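Local coordinates for 2-hydroxyethylphosphonate dioxygenase (Streptomyces viridochromogenes, PDB 4YAR), which is a non-heme iron(II) dioxygenase that converts 2-hydroxyethylphosphonate to hydroxymethylphosphonate and formate on the way to the antibiotic phosphinothricin tripeptide, at residues Thr271-Leu276 / Phe285-Leu290; Leu237-Ala240 / Thr245-Ser248; Asp24-Pro29 / Ala53-Val58; Tyr99-Pro104 / His357-Glu362. The protein carries 1 engineered substitution. All blocks are in the same frame, centred on the assembly; numbering follows the deposited sequence.

Contact 1 of 4, residues Thr271-Leu276 / Phe285-Leu290; sequences TGLTVL and FDYRVL
The ring of Tyr-287 touches Leu-273, while one of its faces carries the methylene CG of its neighbour Arg-288, 3.5 Å above the plane and offset toward the rim. Tyr-287 CE2 lies 3.9 Å from Leu-273 CG, and the two side chains cross at a slant. Leu-273 holds CG anti to the backbone N (chi1 -168°), so that its end swings nearer the ring than its first bond would suggest. The ring of Phe-285 comes within 4.2 Å of Leu-276 O through CE1, and its other neighbours include Phe-238. The guanidinium of Arg-288 has Asp-286 at its edge and in its plane. Both segments belong to the second HTH cro/C1-type region, where the chain leaves helix 270-283 and returns along it through a short 3-10 turn, bringing Tyr-287 CB to 3.5 Å from Leu-276 O. Leu-276 CD2 also packs on Leu-290 CD1 at 4.3 Å; branched leucines suit this buried side, which Val-234 and Leu-264 also line. Asp-286 OD1 accepts from Arg-288 N at 2.9 Å, an Asx turn, and Arg-288 grips the carboxylate side-on in a salt bridge, NE to OD1 and NH1 to OD2 (2.7 Å).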
loop_
_atom_site.group_PDB
_atom_site.type_symbol
_atom_site.label_atom_id
_atom_site.label_comp_id
_atom_site.label_asym_id
_atom_site.label_seq_id
_atom_site.Cartn_x
_atom_site.Cartn_y
_atom_site.Cartn_z
ATOM N N THR A 271 14.909 -16.786 -25.971
ATOM C CA THR A 271 13.847 -17.576 -26.536
ATOM C C THR A 271 12.575 -17.342 -25.720
ATOM O O THR A 271 11.513 -17.186 -26.307
ATOM C CB THR A 271 14.154 -19.095 -26.574
ATOM O OG1 THR A 271 15.330 -19.313 -27.339
ATOM C CG2 THR A 271 12.973 -19.916 -27.231
ATOM N N GLY A 272 12.697 -17.308 -24.389
ATOM C CA GLY A 272 11.543 -17.434 -23.532
ATOM C C GLY A 272 10.560 -16.309 -23.718
ATOM O O GLY A 272 9.372 -16.514 -24.026
ATOM N N LEU A 273 11.060 -15.092 -23.594
ATOM C CA LEU A 273 10.167 -13.957 -23.637
ATOM C C LEU A 273 9.445 -13.882 -25.011
ATOM O O LEU A 273 8.222 -13.744 -25.045
ATOM C CB LEU A 273 10.986 -12.712 -23.318
ATOM C CG LEU A 273 10.045 -11.547 -23.064
ATOM C CD1 LEU A 273 10.493 -10.820 -21.800
ATOM C CD2 LEU A 273 10.087 -10.644 -24.286
ATOM N N THR A 274 10.156 -14.136 -26.112
ATOM C CA THR A 274 9.507 -14.062 -27.436
ATOM C C THR A 274 8.429 -15.117 -27.693
ATOM O O THR A 274 7.377 -14.775 -28.277
ATOM C CB THR A 274 10.512 -14.147 -28.586
ATOM O OG1 THR A 274 11.081 -15.461 -28.590
ATOM C CG2 THR A 274 11.585 -13.088 -28.381
ATOM N N VAL A 275 8.664 -16.343 -27.207
ATOM C CA VAL A 275 7.689 -17.441 -27.310
ATOM C C VAL A 275 6.423 -17.068 -26.482
ATOM O O VAL A 275 5.311 -17.198 -26.953
ATOM C CB VAL A 275 8.251 -18.776 -26.788
ATOM C CG1 VAL A 275 7.184 -19.827 -26.584
ATOM C CG2 VAL A 275 9.307 -19.351 -27.749
ATOM N N LEU A 276 6.625 -16.647 -25.235
ATOM C CA LEU A 276 5.478 -16.343 -24.371
ATOM C C LEU A 276 4.658 -15.165 -24.875
ATOM O O LEU A 276 3.441 -15.174 -24.766
ATOM C CB LEU A 276 5.904 -16.170 -22.942
ATOM C CG LEU A 276 6.546 -17.437 -22.373
ATOM C CD1 LEU A 276 7.061 -17.147 -20.989
ATOM C CD2 LEU A 276 5.590 -18.651 -22.316
ATOM N N PHE A 285 -3.775 -13.223 -23.774
ATOM C CA PHE A 285 -3.318 -12.988 -22.419
ATOM C C PHE A 285 -2.039 -12.156 -22.366
ATOM O O PHE A 285 -1.364 -11.983 -23.378
ATOM C CB PHE A 285 -3.174 -14.323 -21.607
ATOM C CG PHE A 285 -2.092 -15.222 -22.065
ATOM C CD1 PHE A 285 -0.778 -15.018 -21.677
ATOM C CD2 PHE A 285 -2.396 -16.381 -22.800
ATOM C CE1 PHE A 285 0.223 -15.874 -22.096
ATOM C CE2 PHE A 285 -1.391 -17.233 -23.192
ATOM C CZ PHE A 285 -0.099 -16.987 -22.868
ATOM N N ASP A 286 -1.731 -11.657 -21.175
ATOM C CA ASP A 286 -0.542 -10.820 -20.947
ATOM C C ASP A 286 0.624 -11.676 -20.441
ATOM O O ASP A 286 0.617 -12.224 -19.341
ATOM C CB ASP A 286 -0.908 -9.749 -19.944
ATOM C CG ASP A 286 0.202 -8.722 -19.748
ATOM O OD1 ASP A 286 1.396 -8.904 -20.105
ATOM O OD2 ASP A 286 -0.165 -7.655 -19.249
ATOM N N TYR A 287 1.632 -11.832 -21.305
ATOM C CA TYR A 287 2.749 -12.648 -20.999
ATOM C C TYR A 287 3.540 -12.191 -19.777
ATOM O O TYR A 287 4.214 -12.992 -19.155
ATOM C CB TYR A 287 3.722 -12.726 -22.249
ATOM C CG TYR A 287 4.544 -11.447 -22.421
ATOM C CD1 TYR A 287 3.983 -10.274 -22.981
ATOM C CD2 TYR A 287 5.841 -11.355 -21.902
ATOM C CE1 TYR A 287 4.734 -9.116 -23.093
ATOM C CE2 TYR A 287 6.585 -10.148 -21.975
ATOM C CZ TYR A 287 6.051 -9.069 -22.590
ATOM O OH TYR A 287 6.754 -7.874 -22.605
ATOM N N ARG A 288 3.435 -10.917 -19.418
ATOM C CA ARG A 288 4.277 -10.395 -18.337
ATOM C C ARG A 288 4.113 -11.107 -16.968
ATOM O O ARG A 288 5.071 -11.250 -16.193
ATOM C CB ARG A 288 4.157 -8.865 -18.263
ATOM C CG ARG A 288 4.592 -8.177 -19.489
ATOM C CD ARG A 288 4.315 -6.685 -19.513
ATOM N NE ARG A 288 2.918 -6.428 -19.452
ATOM C CZ ARG A 288 2.355 -5.255 -19.356
ATOM N NH1 ARG A 288 1.045 -5.210 -19.299
ATOM N NH2 ARG A 288 3.062 -4.123 -19.319
ATOM N N VAL A 289 2.870 -11.536 -16.650
ATOM C CA VAL A 289 2.606 -12.214 -15.449
ATOM C C VAL A 289 3.154 -13.623 -15.382
ATOM O O VAL A 289 3.122 -14.228 -14.309
ATOM C CB VAL A 289 1.116 -12.093 -15.014
ATOM C CG1 VAL A 289 0.630 -10.661 -15.145
ATOM C CG2 VAL A 289 0.217 -12.984 -15.844
ATOM N N LEU A 290 3.719 -14.142 -16.499
ATOM C CA LEU A 290 4.410 -15.428 -16.509
ATOM C C LEU A 290 5.934 -15.316 -16.283
ATOM O O LEU A 290 6.608 -16.329 -16.054
ATOM C CB LEU A 290 4.192 -16.177 -17.834
ATOM C CG LEU A 290 2.761 -16.422 -18.232
ATOM C CD1 LEU A 290 2.642 -17.046 -19.610
ATOM C CD2 LEU A 290 2.104 -17.364 -17.225
#

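Contact 2 of 4, residues Leu237-Ala240 / Thr245-Ser248; sequences LFLA and TRTS
Leu-239, near the end of helix 231-241, comes closest to Thr-245 at the start of the next helix, their CA atoms 6.0 Å apart, at the turn from one helix into the other. Thr-245 is the N-cap of helix 246-253. Its OG1 accepts from Ser-248 N at 3.1 Å, almost straight at 173°, and with Ser-248 it forms a capping box. A hydroxyl residue suits the N-cap, since its oxygen can fold back to a first-turn N-H that has no helical carbonyl to bond; Thr-245 brings OG1 round with chi1 at 61°.

Leu-239 supplies the contact from its side. It points at the incoming turn and sets its CD1 methyl 3.9 Å from Arg-246 CA and 3.9 Å from Thr-245 O, with the aliphatic CG of Arg-246 at 4.0 Å. The arginine chain then runs extended from CG to NE and carries its charge beyond the leucine, to salt bridges with Asp-236 and Glu-261. Segment 245-248 opens the second predicted helix-turn-helix motif, so the contact joins the first helix of this region to the motif itself. Its chemistry is divided: the touch is purely van der Waals and small, whereas the polar bonds lie within the cap or at the arginine's far end, consistent with charges that tie the helices together.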
loop_
_atom_site.group_PDB
_atom_site.type_symbol
_atom_site.label_atom_id
_atom_site.label_comp_id
_atom_site.label_asym_id
_atom_site.label_seq_id
_atom_site.Cartn_x
_atom_site.Cartn_y
_atom_site.Cartn_z
ATOM N N LEU A 237 -3.124 -22.976 -16.360
ATOM C CA LEU A 237 -4.442 -22.471 -15.883
ATOM C C LEU A 237 -4.983 -21.479 -16.957
ATOM O O LEU A 237 -6.184 -21.461 -17.249
ATOM C CB LEU A 237 -4.292 -21.817 -14.561
ATOM C CG LEU A 237 -3.970 -22.800 -13.427
ATOM C CD1 LEU A 237 -3.563 -22.037 -12.154
ATOM C CD2 LEU A 237 -5.172 -23.726 -13.209
ATOM N N PHE A 238 -4.101 -20.651 -17.535
ATOM C CA PHE A 238 -4.533 -19.771 -18.625
ATOM C C PHE A 238 -5.057 -20.559 -19.844
ATOM O O PHE A 238 -6.041 -20.167 -20.507
ATOM C CB PHE A 238 -3.461 -18.879 -19.115
ATOM C CG PHE A 238 -2.985 -17.845 -18.134
ATOM C CD1 PHE A 238 -3.610 -17.604 -16.918
ATOM C CD2 PHE A 238 -1.975 -17.018 -18.518
ATOM C CE1 PHE A 238 -3.132 -16.641 -16.061
ATOM C CE2 PHE A 238 -1.494 -16.036 -17.677
ATOM C CZ PHE A 238 -2.137 -15.804 -16.473
ATOM N N LEU A 239 -4.418 -21.673 -20.148
ATOM C CA LEU A 239 -4.836 -22.422 -21.322
ATOM C C LEU A 239 -6.181 -23.130 -21.066
ATOM O O LEU A 239 -7.068 -23.066 -21.933
ATOM C CB LEU A 239 -3.725 -23.401 -21.762
ATOM C CG LEU A 239 -2.425 -22.746 -22.165
ATOM C CD1 LEU A 239 -1.428 -23.861 -22.647
ATOM C CD2 LEU A 239 -2.603 -21.663 -23.166
ATOM N N ALA A 240 -6.309 -23.802 -19.925
ATOM C CA ALA A 240 -7.599 -24.386 -19.483
ATOM C C ALA A 240 -8.748 -23.416 -19.499
ATOM O O ALA A 240 -9.874 -23.722 -19.958
ATOM C CB ALA A 240 -7.446 -25.041 -18.128
ATOM N N THR A 245 -5.115 -26.809 -24.782
ATOM C CA THR A 245 -4.041 -27.607 -24.213
ATOM C C THR A 245 -2.716 -27.005 -24.673
ATOM O O THR A 245 -2.714 -26.149 -25.553
ATOM C CB THR A 245 -4.061 -29.088 -24.726
ATOM O OG1 THR A 245 -3.886 -29.109 -26.169
ATOM C CG2 THR A 245 -5.415 -29.762 -24.327
ATOM N N ARG A 246 -1.595 -27.461 -24.109
ATOM C CA ARG A 246 -0.296 -27.016 -24.598
ATOM C C ARG A 246 -0.139 -27.266 -26.091
ATOM O O ARG A 246 0.353 -26.427 -26.812
ATOM C CB ARG A 246 0.864 -27.624 -23.839
ATOM C CG ARG A 246 1.002 -27.086 -22.441
ATOM C CD ARG A 246 2.356 -27.442 -21.823
ATOM N NE ARG A 246 2.391 -27.029 -20.437
ATOM C CZ ARG A 246 3.456 -27.118 -19.635
ATOM N NH1 ARG A 246 4.614 -27.594 -20.101
ATOM N NH2 ARG A 246 3.379 -26.698 -18.386
ATOM N N THR A 247 -0.574 -28.431 -26.572
ATOM C CA THR A 247 -0.587 -28.715 -27.988
ATOM C C THR A 247 -1.418 -27.803 -28.872
ATOM O O THR A 247 -0.851 -27.279 -29.809
ATOM C CB THR A 247 -1.018 -30.205 -28.194
ATOM O OG1 THR A 247 -0.176 -31.038 -27.390
ATOM C CG2 THR A 247 -1.013 -30.546 -29.625
ATOM N N SER A 248 -2.720 -27.554 -28.559
ATOM C CA SER A 248 -3.518 -26.698 -29.357
ATOM C C SER A 248 -3.027 -25.251 -29.268
ATOM O O SER A 248 -3.169 -24.531 -30.225
ATOM C CB SER A 248 -5.011 -26.783 -28.963
ATOM O OG SER A 248 -5.169 -26.415 -27.621
#

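Contact 3 of 4, residues Asp24-Pro29 / Ala53-Val58; sequences DLAGLP and AEALSV
Two helix ends meet here in a small apolar surface contact within the first HTH cro/C1-type region: Leu-25 and Ala-26, closing helix 19-26, rest against Ala-55, closing helix 49-55. Segment 24-29 lies inside the helix-turn-helix motif assigned by similarity, at the passage from its first helix to the turn, so the contact joins that motif to a later helix of the same region.

Ala-55 is the residue on which the contact centres. Its CB points at the other segment and touches Ala-26 CB at 3.9 Å and Leu-25 CB at 4.0 Å. Alanine suits both sides, for a single methyl lets the backbones come close, with the CA atoms of Ala-26 and Ala-55 only 5.2 Å apart. Leu-25 shares its first carbon with this contact, and its side chain also packs on Tyr-17.

Each helix is ended by a Schellman motif. Gly-27 adopts a positive phi of 76°, easily reached without a side chain, and Gly-27 N bonds back to Asp-24 O at 3.3 Å. In helix 49-55, Ser-57 takes the equivalent positive-phi place, with Val-58 N 3.0 Å from Ala-53 O. Leu-56 packs on Leu-8 and Val-58 on Trp-11, both of helix 5-15. With only carbon atoms meeting at the interface, the attraction between the segments is non-directional: fit and close approach hold them, while hydrogen bonding is spent on finishing each helix separately.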
loop_
_atom_site.group_PDB
_atom_site.type_symbol
_atom_site.label_atom_id
_atom_site.label_comp_id
_atom_site.label_asym_id
_atom_site.label_seq_id
_atom_site.Cartn_x
_atom_site.Cartn_y
_atom_site.Cartn_z
ATOM N N ASP A 24 -38.970 5.878 -12.569
ATOM C CA ASP A 24 -40.301 5.298 -12.488
ATOM C C ASP A 24 -40.292 4.049 -11.654
ATOM O O ASP A 24 -41.112 3.859 -10.750
ATOM C CB ASP A 24 -40.888 5.053 -13.888
ATOM C CG ASP A 24 -41.389 6.362 -14.560
ATOM O OD1 ASP A 24 -41.388 7.435 -13.905
ATOM O OD2 ASP A 24 -41.791 6.324 -15.737
ATOM N N LEU A 25 -39.309 3.207 -11.925
ATOM C CA LEU A 25 -39.087 2.016 -11.138
ATOM C C LEU A 25 -38.854 2.284 -9.663
ATOM O O LEU A 25 -39.332 1.556 -8.815
ATOM C CB LEU A 25 -37.865 1.287 -11.719
ATOM C CG LEU A 25 -38.141 0.286 -12.816
ATOM C CD1 LEU A 25 -36.799 -0.343 -13.244
ATOM C CD2 LEU A 25 -39.160 -0.766 -12.311
ATOM N N ALA A 26 -38.123 3.347 -9.360
ATOM C CA ALA A 26 -37.744 3.664 -8.002
ATOM C C ALA A 26 -38.809 4.515 -7.263
ATOM O O ALA A 26 -38.720 4.705 -6.050
ATOM C CB ALA A 26 -36.439 4.419 -8.024
ATOM N N GLY A 27 -39.746 5.061 -8.033
ATOM C CA GLY A 27 -40.798 5.929 -7.544
ATOM C C GLY A 27 -40.282 7.308 -7.234
ATOM O O GLY A 27 -40.706 7.931 -6.284
ATOM N N LEU A 28 -39.361 7.786 -8.031
ATOM C CA LEU A 28 -38.649 9.003 -7.683
ATOM C C LEU A 28 -38.844 10.054 -8.732
ATOM O O LEU A 28 -38.956 9.755 -9.874
ATOM C CB LEU A 28 -37.163 8.739 -7.525
ATOM C CG LEU A 28 -36.738 7.909 -6.317
ATOM C CD1 LEU A 28 -35.218 7.837 -6.274
ATOM C CD2 LEU A 28 -37.271 8.519 -4.997
ATOM N N PRO A 29 -38.822 11.330 -8.334
ATOM C CA PRO A 29 -38.840 12.392 -9.324
ATOM C C PRO A 29 -37.666 12.311 -10.269
ATOM O O PRO A 29 -36.533 12.148 -9.831
ATOM C CB PRO A 29 -38.696 13.669 -8.484
ATOM C CG PRO A 29 -39.182 13.303 -7.147
ATOM C CD PRO A 29 -38.832 11.838 -6.944
ATOM N N ALA A 53 -31.613 1.691 -4.928
ATOM C CA ALA A 53 -30.965 0.409 -4.690
ATOM C C ALA A 53 -31.899 -0.716 -5.014
ATOM O O ALA A 53 -31.547 -1.667 -5.725
ATOM C CB ALA A 53 -30.507 0.314 -3.240
ATOM N N GLU A 54 -33.125 -0.607 -4.518
ATOM C CA GLU A 54 -34.084 -1.668 -4.742
ATOM C C GLU A 54 -34.340 -1.779 -6.254
ATOM O O GLU A 54 -34.291 -2.867 -6.814
ATOM C CB GLU A 54 -35.366 -1.414 -3.948
ATOM C CG GLU A 54 -36.282 -2.632 -3.856
ATOM C CD GLU A 54 -36.964 -2.974 -5.180
ATOM O OE1 GLU A 54 -37.547 -2.067 -5.826
ATOM O OE2 GLU A 54 -36.918 -4.163 -5.576
ATOM N N ALA A 55 -34.543 -0.641 -6.913
ATOM C CA ALA A 55 -34.854 -0.626 -8.359
ATOM C C ALA A 55 -33.743 -1.246 -9.253
ATOM O O ALA A 55 -34.032 -1.857 -10.285
ATOM C CB ALA A 55 -35.183 0.797 -8.807
ATOM N N LEU A 56 -32.494 -1.065 -8.829
ATOM C CA LEU A 56 -31.306 -1.490 -9.581
ATOM C C LEU A 56 -30.771 -2.830 -9.085
ATOM O O LEU A 56 -29.726 -3.319 -9.522
ATOM C CB LEU A 56 -30.247 -0.408 -9.444
ATOM C CG LEU A 56 -30.577 0.902 -10.157
ATOM C CD1 LEU A 56 -29.583 2.015 -9.867
ATOM C CD2 LEU A 56 -30.656 0.659 -11.666
ATOM N N SER A 57 -31.526 -3.453 -8.203
ATOM C CA SER A 57 -31.136 -4.699 -7.537
ATOM C C SER A 57 -29.717 -4.741 -6.961
ATOM O O SER A 57 -28.992 -5.738 -7.159
ATOM C CB SER A 57 -31.392 -5.893 -8.447
ATOM O OG SER A 57 -32.638 -5.748 -9.126
ATOM N N VAL A 58 -29.335 -3.670 -6.255
ATOM C CA VAL A 58 -28.054 -3.597 -5.531
ATOM C C VAL A 58 -28.235 -3.230 -4.064
ATOM O O VAL A 58 -29.304 -2.788 -3.628
ATOM C CB VAL A 58 -27.014 -2.621 -6.169
ATOM C CG1 VAL A 58 -26.654 -3.077 -7.580
ATOM C CG2 VAL A 58 -27.470 -1.155 -6.149
#

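Contact 4 of 4, residues Tyr99-Pro104 / His357-Glu362; sequences YTLAAP and HYVVTE
Leu-101 is the first residue of segment 99-104 to touch strand 355-362, just after Tyr-99 and Thr-100 complete strand 93-100. Its CD1 methyl reaches 3.7 Å from Val-359 CB, the two side chains crossing at about a right angle. The strand itself places that CB; the chi1 of 63° sets Val-359 CG1 and CG2, each 4.1 Å from Leu-101 CD1. A beta-branched valine suits the strand, and the longer leucine spans the distance from the loop, where the CA atoms of Leu-101 and Val-359 are 7.5 Å apart.

Ala-102 follows, contributing its carbonyl. His-357 ND1 donates to Ala-102 O in a weak bond of 3.4 Å with an N-H...O angle of 151°, and the oxygen sits at the edge of the imidazole, in its plane. Histidine is apt here because it offers an N-H at its edge while still packing with Trp-387, edge-to-face, and with Tyr-197. Ala-103 then brings CB to 4.5 Å from His-357 CE1, a small side chain beside the same ring edge.

The contact is buried and links two antiparallel sheets, probably those of cupin-like beta domains, as in related enzymes. Strand 355-362 is flanked by strands 385-388 and 400-407, and the chain leaving strand 93-100 lies across it, with Leu-101 also covered by Met-81 of helix 78-82 and by Ser-385.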
loop_
_atom_site.group_PDB
_atom_site.type_symbol
_atom_site.label_atom_id
_atom_site.label_comp_id
_atom_site.label_asym_id
_atom_site.label_seq_id
_atom_site.Cartn_x
_atom_site.Cartn_y
_atom_site.Cartn_z
ATOM N N TYR A 99 0.849 5.766 19.573
ATOM C CA TYR A 99 0.440 7.047 19.075
ATOM C C TYR A 99 0.117 6.904 17.582
ATOM O O TYR A 99 0.749 6.095 16.876
ATOM C CB TYR A 99 1.524 8.051 19.235
ATOM C CG TYR A 99 2.193 8.117 20.604
ATOM C CD1 TYR A 99 3.167 7.204 20.988
ATOM C CD2 TYR A 99 1.930 9.146 21.482
ATOM C CE1 TYR A 99 3.791 7.263 22.265
ATOM C CE2 TYR A 99 2.584 9.224 22.726
ATOM C CZ TYR A 99 3.508 8.275 23.123
ATOM O OH TYR A 99 4.149 8.359 24.370
ATOM N N THR A 100 -0.880 7.672 17.137
ATOM C CA THR A 100 -1.316 7.685 15.726
ATOM C C THR A 100 -0.871 8.974 15.032
ATOM O O THR A 100 -0.986 10.057 15.556
ATOM C CB THR A 100 -2.820 7.445 15.535
ATOM O OG1 THR A 100 -3.533 8.311 16.378
ATOM C CG2 THR A 100 -3.242 6.002 15.853
ATOM N N LEU A 101 -0.240 8.808 13.860
ATOM C CA LEU A 101 0.036 9.935 12.968
ATOM C C LEU A 101 -1.143 10.296 12.061
ATOM O O LEU A 101 -2.202 9.618 11.974
ATOM C CB LEU A 101 1.269 9.596 12.119
ATOM C CG LEU A 101 2.504 9.168 12.920
ATOM C CD1 LEU A 101 3.712 8.952 12.007
ATOM C CD2 LEU A 101 2.883 10.191 13.990
ATOM N N ALA A 102 -0.971 11.404 11.330
ATOM C CA ALA A 102 -2.009 11.868 10.455
ATOM C C ALA A 102 -2.506 10.875 9.422
ATOM O O ALA A 102 -1.728 10.204 8.727
ATOM C CB ALA A 102 -1.568 13.122 9.760
ATOM N N ALA A 103 -3.821 10.856 9.264
ATOM C CA ALA A 103 -4.462 10.048 8.260
ATOM C C ALA A 103 -5.867 10.545 7.966
ATOM O O ALA A 103 -6.506 11.076 8.920
ATOM C CB ALA A 103 -4.499 8.629 8.734
ATOM N N PRO A 104 -6.375 10.350 6.716
ATOM C CA PRO A 104 -7.788 10.680 6.515
ATOM C C PRO A 104 -8.711 9.932 7.500
ATOM O O PRO A 104 -8.388 8.833 7.952
ATOM C CB PRO A 104 -8.073 10.223 5.073
ATOM C CG PRO A 104 -6.733 10.148 4.388
ATOM C CD PRO A 104 -5.733 9.841 5.484
ATOM N N HIS A 357 2.761 9.431 3.720
ATOM C CA HIS A 357 2.604 9.800 5.087
ATOM C C HIS A 357 3.915 10.308 5.603
ATOM O O HIS A 357 5.005 9.644 5.329
ATOM C CB HIS A 357 2.170 8.584 5.961
ATOM C CG HIS A 357 0.858 7.986 5.592
ATOM N ND1 HIS A 357 -0.291 8.238 6.311
ATOM C CD2 HIS A 357 0.506 7.112 4.638
ATOM C CE1 HIS A 357 -1.268 7.507 5.838
ATOM N NE2 HIS A 357 -0.827 6.856 4.808
ATOM N N TYR A 358 3.913 11.522 6.170
ATOM C CA TYR A 358 5.150 12.109 6.605
ATOM C C TYR A 358 5.160 12.314 8.116
ATOM O O TYR A 358 4.135 12.722 8.683
ATOM C CB TYR A 358 5.355 13.536 6.009
ATOM C CG TYR A 358 5.657 13.629 4.531
ATOM C CD1 TYR A 358 6.925 13.410 4.037
ATOM C CD2 TYR A 358 4.658 13.915 3.636
ATOM C CE1 TYR A 358 7.203 13.550 2.717
ATOM C CE2 TYR A 358 4.908 14.044 2.298
ATOM C CZ TYR A 358 6.198 13.858 1.823
ATOM O OH TYR A 358 6.486 13.970 0.483
ATOM N N VAL A 359 6.309 12.126 8.738
ATOM C CA VAL A 359 6.525 12.539 10.156
ATOM C C VAL A 359 7.808 13.286 10.362
ATOM O O VAL A 359 8.926 12.869 9.883
ATOM C CB VAL A 359 6.380 11.370 11.153
ATOM C CG1 VAL A 359 7.422 10.304 10.897
ATOM C CG2 VAL A 359 6.442 11.882 12.617
ATOM N N VAL A 360 7.683 14.433 11.011
ATOM C CA VAL A 360 8.810 15.320 11.247
ATOM C C VAL A 360 9.605 14.786 12.449
ATOM O O VAL A 360 9.034 14.484 13.484
ATOM C CB VAL A 360 8.364 16.769 11.585
ATOM C CG1 VAL A 360 9.563 17.621 11.850
ATOM C CG2 VAL A 360 7.548 17.387 10.489
ATOM N N THR A 361 10.901 14.673 12.286
ATOM C CA THR A 361 11.802 14.224 13.348
ATOM C C THR A 361 12.755 15.289 13.847
ATOM O O THR A 361 13.241 15.163 14.974
ATOM C CB THR A 361 12.621 13.036 12.970
ATOM O OG1 THR A 361 13.448 13.342 11.855
ATOM C CG2 THR A 361 11.714 11.827 12.614
ATOM N N GLU A 362 12.877 16.382 13.139
ATOM C CA GLU A 362 13.696 17.509 13.577
ATOM C C GLU A 362 13.277 18.767 12.881
ATOM O O GLU A 362 13.084 18.786 11.669
ATOM C CB GLU A 362 15.148 17.276 13.257
ATOM C CG GLU A 362 16.103 18.108 14.097
ATOM C CD GLU A 362 17.496 18.002 13.529
ATOM O OE1 GLU A 362 18.172 16.994 13.852
ATOM O OE2 GLU A 362 17.879 18.888 12.738
#

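Overall arrangement
From the N terminus, contact 3 closes first, a loop of 23 residues inside the first HTH cro/C1-type region. Contact 4 opens next, at the end of strand 93-100, and closes only 252 residues later on strand 355-362, joining the chain just after a strand of one sheet to a strand of the other. Within that long loop contacts 2 and 1 are nested one after the other, both in the second HTH cro/C1-type region, and none of the loops cross. Contacts 1 and 2 touch through Phe-238, which packs on Phe-285, Val-289 and Leu-290, joining helix 231-241 to the loop that follows helix 270-283. Contacts 3 and 4 each stand apart from this pair and from each other, with centres at least 42 Å away.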